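Local coordinates for acetoin utilization protein (Exiguobacterium sibiricum, PDB 2Q04) that probably transfers acetyl groups from acetyl-CoA, as other acetyltransferases of the GNAT family do, and may take part in acetoin utilization, at residues 62-67 with 117-122; 99-104 with 158-163; 138-143 with 147-152; 154-159 with 180-185. All coordinates share one frame; numbering follows the deposited sequence.

Interaction 1: 62-67 with 117-122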
loop_
_atom_site.group_PDB
_atom_site.type_symbol
_atom_site.label_atom_id
_atom_site.label_comp_id
_atom_site.label_asym_id
_atom_site.label_seq_id
_atom_site.Cartn_x
_atom_site.Cartn_y
_atom_site.Cartn_z
ATOM N N ARG A 62 9.997 0.174 0.258
ATOM C CA ARG A 62 9.769 1.615 0.150
ATOM C C ARG A 62 8.719 2.063 1.148
ATOM O O ARG A 62 7.589 1.530 1.177
ATOM C CB ARG A 62 9.299 1.983 -1.254
ATOM C CG ARG A 62 10.246 1.609 -2.317
ATOM C CD ARG A 62 9.838 2.165 -3.625
ATOM N NE ARG A 62 10.865 1.934 -4.634
ATOM C CZ ARG A 62 11.027 2.668 -5.736
ATOM N NH1 ARG A 62 10.238 3.713 -5.972
ATOM N NH2 ARG A 62 12.003 2.375 -6.590
ATOM N N ILE A 63 9.072 3.066 1.945
ATOM C CA ILE A 63 8.141 3.669 2.888
ATOM C C ILE A 63 7.985 5.158 2.556
ATOM O O ILE A 63 8.924 5.921 2.665
ATOM C CB ILE A 63 8.646 3.530 4.359
ATOM C CG1 ILE A 63 8.811 2.039 4.751
ATOM C CG2 ILE A 63 7.691 4.250 5.329
ATOM C CD1 ILE A 63 7.503 1.258 4.839
ATOM N N ILE A 64 6.815 5.528 2.067
ATOM C CA ILE A 64 6.484 6.920 1.848
ATOM C C ILE A 64 5.610 7.365 3.018
ATOM O O ILE A 64 4.700 6.632 3.438
ATOM C CB ILE A 64 5.729 7.129 0.489
ATOM C CG1 ILE A 64 6.702 6.981 -0.698
ATOM C CG2 ILE A 64 5.064 8.514 0.442
ATOM C CD1 ILE A 64 7.297 5.587 -0.856
ATOM N N ILE A 65 5.902 8.548 3.561
ATOM C CA ILE A 65 5.245 9.016 4.792
ATOM C C ILE A 65 4.547 10.352 4.619
ATOM O O ILE A 65 4.933 11.154 3.783
ATOM C CB ILE A 65 6.259 9.160 5.935
ATOM C CG1 ILE A 65 7.330 10.223 5.580
ATOM C CG2 ILE A 65 6.908 7.814 6.235
ATOM C CD1 ILE A 65 8.266 10.535 6.705
ATOM N N ALA A 66 3.468 10.542 5.378
ATOM C CA ALA A 66 2.841 11.848 5.539
ATOM C C ALA A 66 3.258 12.333 6.908
ATOM O O ALA A 66 2.987 11.676 7.914
ATOM C CB ALA A 66 1.351 11.741 5.446
ATOM N N ARG A 67 3.918 13.490 6.947
ATOM C CA ARG A 67 4.674 13.887 8.111
ATOM C C ARG A 67 4.442 15.353 8.510
ATOM O O ARG A 67 4.264 16.220 7.660
ATOM C CB ARG A 67 6.168 13.655 7.826
ATOM C CG ARG A 67 7.088 14.046 8.930
ATOM C CD ARG A 67 8.558 13.820 8.541
ATOM N NE ARG A 67 8.956 14.568 7.333
ATOM C CZ ARG A 67 9.168 15.897 7.293
ATOM N NH1 ARG A 67 8.918 16.650 8.347
ATOM N NH2 ARG A 67 9.564 16.472 6.168
ATOM N N LEU A 117 -0.122 8.165 -2.414
ATOM C CA LEU A 117 0.009 7.300 -3.591
ATOM C C LEU A 117 0.657 8.039 -4.764
ATOM O O LEU A 117 1.449 7.454 -5.503
ATOM C CB LEU A 117 -1.361 6.744 -4.017
ATOM C CG LEU A 117 -2.036 5.715 -3.076
ATOM C CD1 LEU A 117 -3.464 5.423 -3.546
ATOM C CD2 LEU A 117 -1.230 4.433 -2.986
ATOM N N GLU A 118 0.311 9.321 -4.938
ATOM C CA GLU A 118 0.902 10.144 -6.013
ATOM C C GLU A 118 2.423 10.196 -5.898
ATOM O O GLU A 118 3.134 9.943 -6.861
ATOM C CB GLU A 118 0.351 11.576 -5.975
ATOM C CG GLU A 118 -1.021 11.755 -6.605
ATOM C CD GLU A 118 -1.493 13.221 -6.583
ATOM O OE1 GLU A 118 -0.635 14.137 -6.722
ATOM O OE2 GLU A 118 -2.716 13.452 -6.437
ATOM N N VAL A 119 2.906 10.564 -4.719
ATOM C CA VAL A 119 4.335 10.696 -4.477
ATOM C C VAL A 119 5.043 9.346 -4.620
ATOM O O VAL A 119 6.203 9.281 -5.038
ATOM C CB VAL A 119 4.607 11.287 -3.066
ATOM C CG1 VAL A 119 6.106 11.290 -2.755
ATOM C CG2 VAL A 119 4.041 12.690 -2.969
ATOM N N SER A 120 4.331 8.271 -4.296
ATOM C CA SER A 120 4.866 6.926 -4.452
ATOM C C SER A 120 5.115 6.577 -5.931
ATOM O O SER A 120 6.099 5.914 -6.253
ATOM C CB SER A 120 3.919 5.894 -3.822
ATOM O OG SER A 120 3.908 6.001 -2.405
HETATM N N MSE A 121 4.236 7.054 -6.822
HETATM C CA MSE A 121 4.327 6.723 -8.260
HETATM C C MSE A 121 5.171 7.723 -9.058
HETATM O O MSE A 121 5.368 7.544 -10.258
HETATM C CB MSE A 121 2.924 6.632 -8.880
HETATM C CG MSE A 121 2.025 5.605 -8.226
HETATM SE SE MSE A 121 2.841 3.855 -8.129
HETATM C CE MSE A 121 1.670 3.066 -6.907
ATOM N N LEU A 122 5.674 8.764 -8.390
ATOM C CA LEU A 122 6.537 9.761 -9.053
ATOM C C LEU A 122 7.845 9.140 -9.539
ATOM O O LEU A 122 8.475 9.651 -10.481
ATOM C CB LEU A 122 6.841 10.931 -8.115
ATOM C CG LEU A 122 5.774 12.015 -8.012
ATOM C CD1 LEU A 122 6.252 13.144 -7.081
ATOM C CD2 LEU A 122 5.438 12.567 -9.388
#
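Ile-64 of strand 62-68 presses its CB-CG1 arm against the hydroxyl of Ser-120, on the helix 112-121 that packs on the sheet. This is strand-to-helix packing of the GNAT acetyltransferase fold, buried and small, with 140 Å² covered between the two segments. The backbones come within 6.5 Å at their closest CA pair, Ile-64 CA and Ser-120 CA, a short spacing that a residue as small as serine allows. CG1 of Ile-64 stands beside its own backbone N (chi1 -73°), which lays the CG1-CD1 arm along the hydroxyl. Ser-120 OG therefore sits alongside the branch rather than at its end: it is 3.4 Å from Ile-64 CG1, and 3.7 Å from Ile-64 CD1. The oxygen can lie against hydrocarbon because it has a polar partner within its own helix, a hydrogen bond with Leu-116 O one turn back. Val-76 and Phe-78 of the neighbouring strand 71-79 also pack on Ser-120. Cutting Ile-64 back to an alanine would probably open a gap beside the Ser-120 hydroxyl and leave Val-119 without its apolar neighbour on this strand. Arg-62 also starts out toward the helix, but its guanidinium passes on to a salt bridge with Asp-123. The second branch of Ile-64 completes the contact more loosely, its CG2 lying 4.4 Å from Val-119 CG1.

Interaction 2: 99-104 with 158-163. With CA (calcium ion), chain G.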
loop_
_atom_site.group_PDB
_atom_site.type_symbol
_atom_site.label_atom_id
_atom_site.label_comp_id
_atom_site.label_asym_id
_atom_site.label_seq_id
_atom_site.Cartn_x
_atom_site.Cartn_y
_atom_site.Cartn_z
ATOM N N GLY A 99 1.927 -2.962 0.593
ATOM C CA GLY A 99 1.586 -3.660 1.826
ATOM C C GLY A 99 0.391 -3.055 2.506
ATOM O O GLY A 99 -0.652 -3.689 2.620
ATOM N N ALA A 100 0.529 -1.796 2.920
ATOM C CA ALA A 100 -0.533 -1.109 3.623
ATOM C C ALA A 100 -0.458 0.406 3.429
ATOM O O ALA A 100 0.530 0.939 2.917
ATOM C CB ALA A 100 -0.486 -1.456 5.106
ATOM N N ILE A 101 -1.535 1.077 3.813
ATOM C CA ILE A 101 -1.631 2.521 3.752
ATOM C C ILE A 101 -2.538 2.961 4.875
ATOM O O ILE A 101 -3.674 2.532 4.958
ATOM C CB ILE A 101 -2.199 2.996 2.393
ATOM C CG1 ILE A 101 -2.199 4.522 2.308
ATOM C CG2 ILE A 101 -3.593 2.467 2.174
ATOM C CD1 ILE A 101 -2.496 5.041 0.925
ATOM N N GLU A 102 -2.001 3.742 5.791
ATOM C CA GLU A 102 -2.747 4.139 6.966
ATOM C C GLU A 102 -2.563 5.628 7.252
ATOM O O GLU A 102 -1.515 6.183 7.004
ATOM C CB GLU A 102 -2.306 3.296 8.177
ATOM C CG GLU A 102 -3.274 3.345 9.349
ATOM C CD GLU A 102 -2.855 2.434 10.514
ATOM O OE1 GLU A 102 -1.849 1.680 10.370
ATOM O OE2 GLU A 102 -3.542 2.473 11.571
ATOM N N VAL A 103 -3.621 6.259 7.744
ATOM C CA VAL A 103 -3.620 7.688 8.022
ATOM C C VAL A 103 -4.419 7.955 9.292
ATOM O O VAL A 103 -5.552 7.497 9.418
ATOM C CB VAL A 103 -4.271 8.478 6.860
ATOM C CG1 VAL A 103 -4.364 9.968 7.206
ATOM C CG2 VAL A 103 -3.492 8.257 5.556
ATOM N N ALA A 104 -3.830 8.706 10.228
ATOM C CA ALA A 104 -4.507 9.030 11.489
ATOM C C ALA A 104 -5.923 9.548 11.228
ATOM O O ALA A 104 -6.148 10.320 10.302
ATOM C CB ALA A 104 -3.705 10.058 12.275
ATOM N N LYS A 158 -11.739 4.096 -4.679
ATOM C CA LYS A 158 -11.507 5.288 -5.470
ATOM C C LYS A 158 -10.174 5.970 -5.087
ATOM O O LYS A 158 -9.502 6.551 -5.945
ATOM C CB LYS A 158 -12.707 6.230 -5.349
ATOM C CG LYS A 158 -13.989 5.632 -6.016
ATOM C CD LYS A 158 -15.268 6.423 -5.699
ATOM C CE LYS A 158 -15.499 7.570 -6.683
ATOM N NZ LYS A 158 -16.924 8.054 -6.644
HETATM N N MSE A 159 -9.764 5.821 -3.823
HETATM C CA MSE A 159 -8.467 6.294 -3.393
HETATM C C MSE A 159 -7.394 5.539 -4.113
HETATM O O MSE A 159 -6.471 6.129 -4.658
HETATM C CB MSE A 159 -8.292 6.105 -1.902
HETATM C CG MSE A 159 -6.960 6.592 -1.411
HETATM SE SE MSE A 159 -6.612 6.152 0.377
HETATM C CE MSE A 159 -6.368 4.316 0.185
HETATM N N MSE A 160 -7.498 4.205 -4.080
HETATM C CA MSE A 160 -6.524 3.323 -4.738
HETATM C C MSE A 160 -6.487 3.577 -6.262
HETATM O O MSE A 160 -5.432 3.522 -6.880
HETATM C CB MSE A 160 -6.869 1.868 -4.461
HETATM C CG MSE A 160 -6.636 1.429 -3.005
HETATM SE SE MSE A 160 -4.728 1.518 -2.483
HETATM C CE MSE A 160 -4.840 0.563 -0.675
ATOM N N ASN A 161 -7.643 3.871 -6.842
ATOM C CA ASN A 161 -7.729 4.182 -8.266
ATOM C C ASN A 161 -6.863 5.376 -8.627
ATOM O O ASN A 161 -6.229 5.383 -9.658
ATOM C CB ASN A 161 -9.184 4.439 -8.682
ATOM C CG ASN A 161 -10.058 3.149 -8.656
ATOM O OD1 ASN A 161 -11.279 3.219 -8.641
ATOM N ND2 ASN A 161 -9.413 1.992 -8.681
ATOM N N HIS A 162 -6.807 6.368 -7.735
ATOM C CA HIS A 162 -5.976 7.554 -7.961
ATOM C C HIS A 162 -4.489 7.179 -8.049
ATOM O O HIS A 162 -3.727 7.839 -8.727
ATOM C CB HIS A 162 -6.195 8.607 -6.851
ATOM C CG HIS A 162 -7.434 9.436 -7.035
ATOM N ND1 HIS A 162 -8.515 9.361 -6.181
ATOM C CD2 HIS A 162 -7.755 10.367 -7.966
ATOM C CE1 HIS A 162 -9.450 10.205 -6.581
ATOM N NE2 HIS A 162 -9.016 10.825 -7.665
ATOM N N GLY A 163 -4.097 6.106 -7.364
ATOM C CA GLY A 163 -2.710 5.620 -7.416
ATOM C C GLY A 163 -2.454 4.691 -8.604
ATOM O O GLY A 163 -1.345 4.202 -8.785
HETATM CA CA CA G . -2.828 -4.825 2.485
HETATM O O HOH W 1 -1.566 -5.601 0.289
HETATM O O HOH W 2 -3.339 -2.869 1.127
HETATM O O HOH W 3 -2.500 -6.832 4.295
#
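Ile-101 meets two selenomethionines, Met-159 and Met-160, and the three side chains make up the whole tight part of this contact. Met-159 comes tip to tip: its methyl CE reaches both branches of Ile-101, CG2 at 3.9 Å and CD1 at 4.0 Å. Met-160 runs past in the opposite direction, a bend at chi2 (-64°) swinging its chain toward the strand until its CE lies 3.6 Å from Ile-101 CG2. One methyl of the isoleucine thus receives both selenomethionine ends, while Leu-117 of helix 112-121 adds a further wall. Away from this cluster things are loose. Even the nearest backbones, at Ile-101 CA and Met-160 CA, stay 9.8 Å apart, and Lys-158 and His-162 lie on the exposed side of the helix. Two residues back along the strand the setting is wet: Gly-99 O binds a calcium ion at 2.5 Å, three waters surround the metal, the closest (water 2) at 2.4 Å from the ion, and Thr-134 O is the second protein ligand. A metal between carbonyls of strands 95-103 and 130-135 fits the place where, in the GNAT fold, two parallel central strands splay apart into the V-shaped cleft that receives acetyl-CoA in relatives.

Interaction 3: 138-143 with 147-152. With EDO (1,2-ethanediol), chain J.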
loop_
_atom_site.group_PDB
_atom_site.type_symbol
_atom_site.label_atom_id
_atom_site.label_comp_id
_atom_site.label_asym_id
_atom_site.label_seq_id
_atom_site.Cartn_x
_atom_site.Cartn_y
_atom_site.Cartn_z
ATOM N N TRP A 138 -11.499 -6.486 8.056
ATOM C CA TRP A 138 -11.113 -6.627 9.483
ATOM C C TRP A 138 -9.895 -5.752 9.931
ATOM O O TRP A 138 -9.451 -5.847 11.079
ATOM C CB TRP A 138 -10.887 -8.117 9.854
ATOM C CG TRP A 138 -9.940 -8.873 8.929
ATOM C CD1 TRP A 138 -8.587 -8.761 8.879
ATOM C CD2 TRP A 138 -10.292 -9.898 7.983
ATOM N NE1 TRP A 138 -8.072 -9.618 7.933
ATOM C CE2 TRP A 138 -9.101 -10.339 7.382
ATOM C CE3 TRP A 138 -11.499 -10.462 7.571
ATOM C CZ2 TRP A 138 -9.082 -11.327 6.387
ATOM C CZ3 TRP A 138 -11.480 -11.453 6.576
ATOM C CH2 TRP A 138 -10.286 -11.869 6.005
ATOM N N HIS A 139 -9.384 -4.921 9.015
ATOM C CA HIS A 139 -8.306 -3.985 9.332
ATOM C C HIS A 139 -8.774 -2.524 9.179
ATOM O O HIS A 139 -7.996 -1.595 9.383
ATOM C CB HIS A 139 -7.090 -4.237 8.425
ATOM C CG HIS A 139 -6.489 -5.604 8.577
ATOM N ND1 HIS A 139 -6.205 -6.417 7.502
ATOM C CD2 HIS A 139 -6.126 -6.301 9.681
ATOM C CE1 HIS A 139 -5.685 -7.551 7.936
ATOM N NE2 HIS A 139 -5.629 -7.506 9.253
ATOM N N TRP A 140 -10.060 -2.337 8.883
ATOM C CA TRP A 140 -10.607 -1.005 8.605
ATOM C C TRP A 140 -11.162 -0.378 9.878
ATOM O O TRP A 140 -11.796 -1.049 10.675
ATOM C CB TRP A 140 -11.709 -1.085 7.543
ATOM C CG TRP A 140 -11.243 -1.638 6.227
ATOM C CD1 TRP A 140 -9.947 -1.719 5.776
ATOM C CD2 TRP A 140 -12.068 -2.054 5.130
ATOM N NE1 TRP A 140 -9.919 -2.236 4.506
ATOM C CE2 TRP A 140 -11.202 -2.441 4.079
ATOM C CE3 TRP A 140 -13.454 -2.170 4.944
ATOM C CZ2 TRP A 140 -11.678 -2.942 2.858
ATOM C CZ3 TRP A 140 -13.927 -2.669 3.724
ATOM C CH2 TRP A 140 -13.039 -3.037 2.697
ATOM N N ASP A 141 -10.912 0.926 10.055
ATOM C CA ASP A 141 -11.387 1.656 11.236
ATOM C C ASP A 141 -12.764 2.239 10.980
ATOM O O ASP A 141 -12.936 3.452 10.910
ATOM C CB ASP A 141 -10.406 2.771 11.609
ATOM C CG ASP A 141 -10.740 3.424 12.951
ATOM O OD1 ASP A 141 -11.538 2.836 13.736
ATOM O OD2 ASP A 141 -10.198 4.514 13.225
ATOM N N LEU A 142 -13.746 1.364 10.866
ATOM C CA LEU A 142 -15.105 1.773 10.586
ATOM C C LEU A 142 -15.702 2.550 11.764
ATOM O O LEU A 142 -16.364 3.558 11.568
ATOM C CB LEU A 142 -15.970 0.546 10.274
ATOM C CG LEU A 142 -15.518 -0.294 9.072
ATOM C CD1 LEU A 142 -16.326 -1.566 8.980
ATOM C CD2 LEU A 142 -15.624 0.497 7.793
ATOM N N LYS A 143 -15.451 2.067 12.988
ATOM C CA LYS A 143 -15.963 2.715 14.210
ATOM C C LYS A 143 -15.474 4.153 14.326
ATOM O O LYS A 143 -16.222 5.040 14.733
ATOM C CB LYS A 143 -15.528 1.925 15.447
ATOM C CG LYS A 143 -16.062 2.484 16.769
ATOM N N LEU A 147 -18.135 5.105 8.970
ATOM C CA LEU A 147 -18.616 4.568 7.697
ATOM C C LEU A 147 -19.096 3.141 7.828
ATOM O O LEU A 147 -18.553 2.358 8.610
ATOM C CB LEU A 147 -17.505 4.606 6.660
ATOM C CG LEU A 147 -16.981 5.971 6.263
ATOM C CD1 LEU A 147 -15.695 5.812 5.476
ATOM C CD2 LEU A 147 -18.017 6.731 5.457
ATOM N N SER A 148 -20.100 2.791 7.033
ATOM C CA SER A 148 -20.480 1.415 6.881
ATOM C C SER A 148 -19.385 0.745 6.096
ATOM O O SER A 148 -18.493 1.399 5.585
ATOM C CB SER A 148 -21.808 1.285 6.128
ATOM O OG SER A 148 -21.614 1.440 4.729
ATOM N N VAL A 149 -19.493 -0.546 5.941
ATOM C CA VAL A 149 -18.441 -1.313 5.257
ATOM C C VAL A 149 -18.379 -1.005 3.748
ATOM O O VAL A 149 -17.291 -0.925 3.169
ATOM C CB VAL A 149 -18.602 -2.853 5.451
ATOM C CG1 VAL A 149 -17.496 -3.597 4.719
ATOM C CG2 VAL A 149 -18.574 -3.212 6.914
ATOM N N TRP A 150 -19.540 -0.813 3.129
ATOM C CA TRP A 150 -19.606 -0.638 1.687
ATOM C C TRP A 150 -19.258 0.795 1.277
ATOM O O TRP A 150 -18.612 1.004 0.249
ATOM C CB TRP A 150 -20.984 -1.072 1.177
ATOM C CG TRP A 150 -21.464 -2.386 1.831
ATOM C CD1 TRP A 150 -22.327 -2.508 2.885
ATOM C CD2 TRP A 150 -21.024 -3.724 1.519
ATOM N NE1 TRP A 150 -22.491 -3.843 3.220
ATOM C CE2 TRP A 150 -21.702 -4.607 2.401
ATOM C CE3 TRP A 150 -20.143 -4.259 0.577
ATOM C CZ2 TRP A 150 -21.521 -5.998 2.363
ATOM C CZ3 TRP A 150 -19.964 -5.653 0.538
ATOM C CH2 TRP A 150 -20.652 -6.499 1.427
ATOM N N ASP A 151 -19.615 1.775 2.123
ATOM C CA ASP A 151 -19.185 3.168 1.912
ATOM C C ASP A 151 -17.675 3.250 2.038
ATOM O O ASP A 151 -17.012 3.927 1.248
ATOM C CB ASP A 151 -19.852 4.094 2.928
ATOM C CG ASP A 151 -21.359 4.065 2.835
ATOM O OD1 ASP A 151 -21.882 3.562 1.815
ATOM O OD2 ASP A 151 -22.022 4.518 3.788
ATOM N N TYR A 152 -17.130 2.538 3.025
ATOM C CA TYR A 152 -15.689 2.487 3.224
ATOM C C TYR A 152 -15.013 1.898 2.008
ATOM O O TYR A 152 -14.026 2.426 1.523
ATOM C CB TYR A 152 -15.336 1.636 4.453
ATOM C CG TYR A 152 -13.873 1.698 4.802
ATOM C CD1 TYR A 152 -12.929 0.979 4.063
ATOM C CD2 TYR A 152 -13.413 2.545 5.809
ATOM C CE1 TYR A 152 -11.571 1.077 4.335
ATOM C CE2 TYR A 152 -12.052 2.648 6.095
ATOM C CZ TYR A 152 -11.136 1.906 5.352
ATOM O OH TYR A 152 -9.791 2.004 5.622
HETATM C C1 EDO J . -7.365 0.932 5.973
HETATM O O1 EDO J . -7.690 0.768 4.574
HETATM C C2 EDO J . -6.032 0.283 6.285
HETATM O O2 EDO J . -5.932 0.041 7.687
#
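Trp-140 lies against Tyr-152 along most of its length, beginning at CB, which sits over the face of the Tyr-152 ring, 3.9 Å from its centroid and 16° off the normal, a CH-pi contact. CG stands beside the backbone N (chi1 -60°), which lays the indole over the tyrosine: CG and CD2 of Trp-140 each lie 3.3 Å from Tyr-152 CE1, and the five-membered ring makes an offset stack, planes tilted by 21°. On one border, NE1 is hydrogen-bonded to Glu-135 OE1, which fixes how the ring is turned. Both segments carry helix starts here: Asp-141 is the N-cap of helix 142-145, its OD1 bonded to Gly-144 N, and Ser-148 is the N-cap of helix 149-162, where its OG takes a weak bond from Asp-151 N. Farther round the six-membered ring, CE3 rests on Tyr-152 CD1, CZ3 has Val-149 CG1 at the ring edge, 3.8 Å off, and the far edge reaches Met-156 of helix 149-162. With an alanine in place of Trp-140, the Tyr-152 ring would probably lose its stacking partner and be freer to turn, and Glu-135 OE1 would lose the indole N-H. Leu-142 fills in beside the pair, its CD1 3.5 Å from Val-149 CG2.

Interaction 4: 154-159 with 180-185. With EDO (1,2-ethanediol), chain K.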
loop_
_atom_site.group_PDB
_atom_site.type_symbol
_atom_site.label_atom_id
_atom_site.label_comp_id
_atom_site.label_asym_id
_atom_site.label_seq_id
_atom_site.Cartn_x
_atom_site.Cartn_y
_atom_site.Cartn_z
ATOM N N LYS A 154 -16.108 1.656 -1.106
ATOM C CA LYS A 154 -16.240 2.530 -2.267
ATOM C C LYS A 154 -15.231 3.681 -2.220
ATOM O O LYS A 154 -14.573 3.977 -3.220
ATOM C CB LYS A 154 -17.673 3.054 -2.358
ATOM C CG LYS A 154 -18.714 1.942 -2.699
ATOM C CD LYS A 154 -20.141 2.318 -2.253
ATOM C CE LYS A 154 -21.077 1.114 -2.328
ATOM N NZ LYS A 154 -22.419 1.389 -1.735
ATOM N N ILE A 155 -15.059 4.265 -1.037
ATOM C CA ILE A 155 -14.108 5.367 -0.836
ATOM C C ILE A 155 -12.670 4.882 -0.950
ATOM O O ILE A 155 -11.857 5.502 -1.604
ATOM C CB ILE A 155 -14.331 6.036 0.547
ATOM C CG1 ILE A 155 -15.701 6.730 0.571
ATOM C CG2 ILE A 155 -13.235 7.038 0.834
ATOM C CD1 ILE A 155 -16.230 7.007 1.959
HETATM N N MSE A 156 -12.371 3.770 -0.308
HETATM C CA MSE A 156 -11.037 3.224 -0.328
HETATM C C MSE A 156 -10.632 2.813 -1.740
HETATM O O MSE A 156 -9.465 2.929 -2.118
HETATM C CB MSE A 156 -10.945 2.034 0.621
HETATM C CG MSE A 156 -9.594 1.349 0.630
HETATM SE SE MSE A 156 -9.397 0.050 -0.813
HETATM C CE MSE A 156 -10.893 -1.192 -0.336
ATOM N N GLU A 157 -11.592 2.327 -2.524
ATOM C CA GLU A 157 -11.277 1.856 -3.883
ATOM C C GLU A 157 -10.966 3.019 -4.799
ATOM O O GLU A 157 -10.012 2.966 -5.559
ATOM C CB GLU A 157 -12.413 0.994 -4.463
ATOM C CG GLU A 157 -11.992 0.169 -5.707
ATOM C CD GLU A 157 -13.172 -0.593 -6.359
ATOM O OE1 GLU A 157 -14.155 -0.898 -5.653
ATOM O OE2 GLU A 157 -13.098 -0.885 -7.578
ATOM N N LYS A 158 -11.739 4.096 -4.679
ATOM C CA LYS A 158 -11.507 5.288 -5.470
ATOM C C LYS A 158 -10.174 5.970 -5.087
ATOM O O LYS A 158 -9.502 6.551 -5.945
ATOM C CB LYS A 158 -12.707 6.230 -5.349
ATOM C CG LYS A 158 -13.989 5.632 -6.016
ATOM C CD LYS A 158 -15.268 6.423 -5.699
ATOM C CE LYS A 158 -15.499 7.570 -6.683
ATOM N NZ LYS A 158 -16.924 8.054 -6.644
HETATM N N MSE A 159 -9.764 5.821 -3.823
HETATM C CA MSE A 159 -8.467 6.294 -3.393
HETATM C C MSE A 159 -7.394 5.539 -4.113
HETATM O O MSE A 159 -6.471 6.129 -4.658
HETATM C CB MSE A 159 -8.292 6.105 -1.902
HETATM C CG MSE A 159 -6.960 6.592 -1.411
HETATM SE SE MSE A 159 -6.612 6.152 0.377
HETATM C CE MSE A 159 -6.368 4.316 0.185
ATOM N N ALA A 180 -16.805 -7.449 0.349
ATOM C CA ALA A 180 -16.199 -6.148 0.627
ATOM C C ALA A 180 -14.672 -6.195 0.463
ATOM O O ALA A 180 -14.045 -5.193 0.075
ATOM C CB ALA A 180 -16.562 -5.671 2.012
ATOM N N ASN A 181 -14.066 -7.347 0.761
ATOM C CA ASN A 181 -12.615 -7.512 0.555
ATOM C C ASN A 181 -12.304 -7.407 -0.924
ATOM O O ASN A 181 -13.186 -7.611 -1.770
ATOM C CB ASN A 181 -12.124 -8.857 1.085
ATOM C CG ASN A 181 -12.430 -9.059 2.545
ATOM O OD1 ASN A 181 -12.628 -8.099 3.294
ATOM N ND2 ASN A 181 -12.483 -10.315 2.965
ATOM N N CYS A 182 -11.070 -7.086 -1.254
ATOM C CA CYS A 182 -10.700 -6.988 -2.647
ATOM C C CYS A 182 -9.205 -7.055 -2.920
ATOM O O CYS A 182 -8.377 -6.736 -2.072
ATOM C CB CYS A 182 -11.279 -5.699 -3.269
ATOM S SG CYS A 182 -10.578 -4.141 -2.632
ATOM N N LEU A 183 -8.886 -7.523 -4.111
ATOM C CA LEU A 183 -7.558 -7.478 -4.640
ATOM C C LEU A 183 -7.536 -6.387 -5.670
ATOM O O LEU A 183 -8.438 -6.287 -6.495
ATOM C CB LEU A 183 -7.211 -8.819 -5.309
ATOM C CG LEU A 183 -6.029 -8.843 -6.287
ATOM C CD1 LEU A 183 -4.690 -8.681 -5.547
ATOM C CD2 LEU A 183 -6.057 -10.141 -7.072
HETATM N N MSE A 184 -6.532 -5.551 -5.615
HETATM C CA MSE A 184 -6.362 -4.508 -6.614
HETATM C C MSE A 184 -4.946 -4.522 -7.074
HETATM O O MSE A 184 -4.070 -5.017 -6.369
HETATM C CB MSE A 184 -6.702 -3.134 -6.033
HETATM C CG MSE A 184 -8.098 -3.018 -5.520
HETATM SE SE MSE A 184 -8.471 -1.273 -4.891
HETATM C CE MSE A 184 -8.317 -0.311 -6.573
ATOM N N ALA A 185 -4.694 -3.970 -8.249
ATOM C CA ALA A 185 -3.343 -3.945 -8.770
ATOM C C ALA A 185 -3.117 -2.868 -9.814
ATOM O O ALA A 185 -3.995 -2.545 -10.582
ATOM C CB ALA A 185 -2.973 -5.291 -9.327
HETATM C C1 EDO K . -14.173 -11.169 -5.298
HETATM O O1 EDO K . -13.426 -11.631 -6.446
HETATM C C2 EDO K . -13.452 -9.977 -4.657
HETATM O O2 EDO K . -14.316 -9.257 -3.754
#
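Met-156 leaves the helix with CG opposite its backbone N and curls at chi2 (-84°), while Met-184 comes the other way from the strand, extended as far as its selenium; between them these torsions bring the two selenomethionines together. The two SE atoms end up 4.4 Å apart, at ordinary packing distance. The chi3 turns then place the methyls. That of Met-156 carries CE to the strand, where it stops 3.8 Å from Cys-182 SG. That of Met-184 (65°) sets CE over the stem of Glu-157, 3.8 Å from Glu-157 CG and as far from Glu-157 O, the two chains running at a slant to each other. Of the glutamate side chain, only the hydrocarbon stem is used across this contact, its carboxylate being held by a salt bridge from OE1 to Arg-153 NE. The 154-159 piece of the helix and strand residues 182-185 run nearly the same way, 15° apart, their axes 10.8 Å from each other at closest, as expected of the C-terminal half of the GNAT fold: strand 130-135 leads through helix 149-162 to strand 166-168, and strand 182-187 is then inserted antiparallel between the two. Phe-167 of strand 166-168 touches both Glu-157 and Cys-182. Just ahead of strand 182-187, a 1,2-ethanediol, probably from the crystallisation liquor, donates from its O2 to Asn-181 O at 2.8 Å; Thr-170 N also binds it.

Overall arrangement
Helix 149-162 ties interactions 2, 3 and 4 together, while interaction 1 joins them through Leu-117, whose CD1 lies 3.3 Å from Met-159 O. Interactions 2 and 4, with centres about 9 Å apart, meet where Met-184 CE packs 3.4 Å from Met-160 CB. Interaction 4 passes into interaction 3 at Trp-140 CZ2, 3.7 Å from Met-156 CE. Interaction 3 lies toward the surface and never touches interaction 1, their nearest atoms being about 12 Å apart. The calcium held by Gly-99 and Thr-134 marks the likely cleft: it is about 8 Å from the side chain of Trp-140, about 9 Å from that of Met-156 and about 14 Å from that of Ser-120.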